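SEC-C motif domain protein (Psychrobacter arcticus, PDB 2I9W) is of unknown function but binds two zinc ions through cysteine clusters that accompany a central NTF2-like (cystatin-like) domain. Local coordinates at residues A[103-108]-A[116-121]. Numbering follows the deposited sequence.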
ATOM      1  N   VAL A 103       6.187 -10.948   1.521  1.00 22.15           N
ATOM      2  CA  VAL A 103       5.157 -10.970   0.495  1.00 22.53           C
ATOM      3  C   VAL A 103       4.928 -12.459   0.179  1.00 22.90           C
ATOM      4  O   VAL A 103       5.853 -13.184  -0.268  1.00 24.17           O
ATOM      5  CB  VAL A 103       5.501 -10.091  -0.771  1.00 22.22           C
ATOM      6  CG1 VAL A 103       4.413 -10.275  -1.835  1.00 22.83           C
ATOM      7  CG2 VAL A 103       5.669  -8.614  -0.427  1.00 24.29           C
ATOM      8  N   VAL A 104       3.714 -12.915   0.480  1.00 19.72           N
ATOM      9  CA  VAL A 104       3.324 -14.310   0.258  1.00 19.33           C
ATOM     10  C   VAL A 104       2.945 -14.538  -1.205  1.00 19.09           C
ATOM     11  O   VAL A 104       3.367 -15.546  -1.827  1.00 19.71           O
ATOM     12  CB  VAL A 104       2.198 -14.724   1.203  1.00 18.68           C
ATOM     13  CG1 VAL A 104       1.702 -16.166   0.885  1.00 18.38           C
ATOM     14  CG2 VAL A 104       2.639 -14.563   2.664  1.00 17.39           C
ATOM     15  N   ALA A 105       2.170 -13.635  -1.797  1.00 17.90           N
ATOM     16  CA  ALA A 105       1.650 -13.876  -3.152  1.00 19.74           C
ATOM     17  C   ALA A 105       1.191 -12.572  -3.745  1.00 21.12           C
ATOM     18  O   ALA A 105       0.773 -11.670  -3.022  1.00 23.35           O
ATOM     19  CB  ALA A 105       0.482 -14.883  -3.131  1.00 18.85           C
ATOM     20  N   HIS A 106       1.313 -12.483  -5.062  1.00 20.61           N
ATOM     21  CA  HIS A 106       0.882 -11.325  -5.845  1.00 19.87           C
ATOM     22  C   HIS A 106       0.015 -11.840  -6.981  1.00 20.13           C
ATOM     23  O   HIS A 106       0.414 -12.779  -7.715  1.00 22.05           O
ATOM     24  CB  HIS A 106       2.112 -10.597  -6.374  1.00 19.70           C
ATOM     25  CG  HIS A 106       1.805  -9.417  -7.224  1.00 18.19           C
ATOM     26  ND1 HIS A 106       2.571  -9.072  -8.315  1.00 22.64           N
ATOM     27  CD2 HIS A 106       0.784  -8.527  -7.178  1.00 24.43           C
ATOM     28  CE1 HIS A 106       2.046  -8.008  -8.890  1.00 20.14           C
ATOM     29  NE2 HIS A 106       0.960  -7.657  -8.224  1.00 23.75           N
ATOM     30  N   THR A 107      -1.177 -11.248  -7.111  1.00 20.30           N
ATOM     31  CA  THR A 107      -2.167 -11.643  -8.086  1.00 20.57           C
ATOM     32  C   THR A 107      -2.409 -10.413  -8.960  1.00 18.44           C
ATOM     33  O   THR A 107      -3.327  -9.666  -8.697  1.00 19.78           O
ATOM     34  CB  THR A 107      -3.479 -12.055  -7.368  1.00 20.89           C
ATOM     35  OG1 THR A 107      -3.248 -13.206  -6.524  1.00 25.33           O
ATOM     36  CG2 THR A 107      -4.590 -12.375  -8.391  1.00 23.97           C
ATOM     37  N   PRO A 108      -1.562 -10.181  -9.977  1.00 19.19           N
ATOM     38  CA  PRO A 108      -1.676  -8.929 -10.728  1.00 21.44           C
ATOM     39  C   PRO A 108      -2.956  -8.804 -11.592  1.00 21.76           C
ATOM     40  O   PRO A 108      -3.351  -7.697 -11.953  1.00 24.90           O
ATOM     41  CB  PRO A 108      -0.415  -8.921 -11.615  1.00 21.12           C
ATOM     42  CG  PRO A 108       0.081 -10.265 -11.620  1.00 22.89           C
ATOM     43  CD  PRO A 108      -0.439 -11.009 -10.438  1.00 20.51           C
ATOM     44  N   GLN A 116      -4.428  -8.258  -6.219  1.00 17.78           N
ATOM     45  CA  GLN A 116      -4.252  -8.551  -4.829  1.00 19.15           C
ATOM     46  C   GLN A 116      -2.776  -8.874  -4.503  1.00 21.00           C
ATOM     47  O   GLN A 116      -2.000  -9.321  -5.318  1.00 17.48           O
ATOM     48  CB  GLN A 116      -5.176  -9.689  -4.383  1.00 22.39           C
ATOM     49  CG  GLN A 116      -6.544  -9.205  -3.958  1.00 23.85           C
ATOM     50  CD  GLN A 116      -7.552 -10.281  -3.625  1.00 19.86           C
ATOM     51  OE1 GLN A 116      -7.352 -11.471  -3.876  1.00 22.19           O
ATOM     52  NE2 GLN A 116      -8.695  -9.846  -3.095  1.00 24.70           N
ATOM     53  N   VAL A 117      -2.449  -8.620  -3.254  1.00 19.82           N
ATOM     54  CA  VAL A 117      -1.153  -8.915  -2.637  1.00 20.23           C
ATOM     55  C   VAL A 117      -1.480  -9.480  -1.253  1.00 20.21           C
ATOM     56  O   VAL A 117      -2.164  -8.819  -0.433  1.00 21.54           O
ATOM     57  CB  VAL A 117      -0.303  -7.643  -2.436  1.00 19.82           C
ATOM     58  CG1 VAL A 117       1.071  -7.982  -1.818  1.00 21.27           C
ATOM     59  CG2 VAL A 117      -0.175  -6.866  -3.761  1.00 17.61           C
ATOM     60  N   GLU A 118      -0.969 -10.682  -0.985  1.00 20.50           N
ATOM     61  CA  GLU A 118      -1.069 -11.348   0.320  1.00 18.47           C
ATOM     62  C   GLU A 118       0.302 -11.180   0.967  1.00 16.63           C
ATOM     63  O   GLU A 118       1.323 -11.466   0.345  1.00 16.77           O
ATOM     64  CB  GLU A 118      -1.380 -12.839   0.143  1.00 18.17           C
ATOM     65  CG  GLU A 118      -1.461 -13.625   1.433  1.00 19.59           C
ATOM     66  CD  GLU A 118      -1.640 -15.117   1.268  1.00 21.93           C
ATOM     67  OE1 GLU A 118      -1.867 -15.607   0.137  1.00 20.79           O
ATOM     68  OE2 GLU A 118      -1.529 -15.823   2.301  1.00 26.19           O
ATOM     69  N   PHE A 119       0.325 -10.743   2.212  1.00 20.76           N
ATOM     70  CA  PHE A 119       1.586 -10.504   2.897  1.00 19.70           C
ATOM     71  C   PHE A 119       1.482 -10.653   4.410  1.00 18.77           C
ATOM     72  O   PHE A 119       0.370 -10.691   4.980  1.00 17.18           O
ATOM     73  CB  PHE A 119       2.089  -9.104   2.532  1.00 21.26           C
ATOM     74  CG  PHE A 119       1.213  -8.008   3.053  1.00 16.40           C
ATOM     75  CD1 PHE A 119       0.136  -7.539   2.297  1.00 21.93           C
ATOM     76  CD2 PHE A 119       1.430  -7.452   4.304  1.00 19.16           C
ATOM     77  CE1 PHE A 119      -0.664  -6.527   2.800  1.00 25.63           C
ATOM     78  CE2 PHE A 119       0.593  -6.415   4.820  1.00 25.64           C
ATOM     79  CZ  PHE A 119      -0.430  -5.948   4.043  1.00 26.84           C
ATOM     80  N   LYS A 120       2.633 -10.787   5.057  1.00 19.34           N
ATOM     81  CA  LYS A 120       2.727 -10.769   6.498  1.00 20.35           C
ATOM     82  C   LYS A 120       3.578  -9.584   6.900  1.00 19.39           C
ATOM     83  O   LYS A 120       4.727  -9.444   6.446  1.00 19.51           O
ATOM     84  CB  LYS A 120       3.362 -12.065   7.021  1.00 20.15           C
ATOM     85  CG  LYS A 120       2.490 -13.271   6.785  1.00 23.22           C
ATOM     86  CD  LYS A 120       3.074 -14.572   7.294  1.00 24.57           C
ATOM     87  CE  LYS A 120       2.097 -15.688   6.961  1.00 28.59           C
ATOM     88  NZ  LYS A 120       2.400 -16.980   7.623  1.00 31.24           N
ATOM     89  N   ALA A 121       3.000  -8.718   7.712  1.00 18.76           N
ATOM     90  CA  ALA A 121       3.731  -7.578   8.280  1.00 20.66           C
ATOM     91  C   ALA A 121       4.071  -7.879   9.733  1.00 21.55           C
ATOM     92  O   ALA A 121       3.174  -8.075  10.557  1.00 21.87           O
ATOM     93  CB  ALA A 121       2.897  -6.300   8.202  1.00 20.61           C
TER
HETATM   94  O   HOH W   1      -5.781 -13.234  -4.974  1.00 30.51           O
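A classic beta bulge interrupts the antiparallel hairpin of strands 97-107 and 114-125 in the NTF2-like domain, where Val-104 and Ala-105 together face Glu-118. The carbonyl oxygen Glu-118 O takes both amides from one face of its plane: Val-104 N at 2.8 Å in a bent bond (137° at the hydrogen), and Ala-105 N at 3.2 Å in a straighter one. Beyond the bulge the regular pattern resumes; Glu-118 N donates to Ala-105 O, and Thr-107 pairs with Gln-116 through two backbone bonds. Within the bulge the side chain of Val-104 points toward the neighbouring strand, against the side chain of Glu-118. The Glu-118 side chain is extended, with CG anti to the backbone N (chi1 178°), which lays it across the valine and puts Glu-118 CD 3.5 Å from Val-104 CG1, while its OE2 is hydrogen-bonded to His-133 NE2 of strand 128-142. Replacing Glu-118 by an alanine would probably uncover Val-104 CG1 and leave His-133 without this partner. On the other face, Val-103 CG1 meets Val-117 CG1 at 4.1 Å, and both valines pack on Met-57 of helix 53-66. Here too His-106 presents its ring edge to the neighbouring backbone, with His-106 CD2 3.4 Å from Gln-116 O. Back on the Glu-118 face, Gln-116 NE2 is hydrogen-bonded to Thr-137 OG1, and one water joins the strands, donating to Gln-116 OE1 at 2.6 Å and hydrogen-bonding Thr-107 OG1 at 3.0 Å.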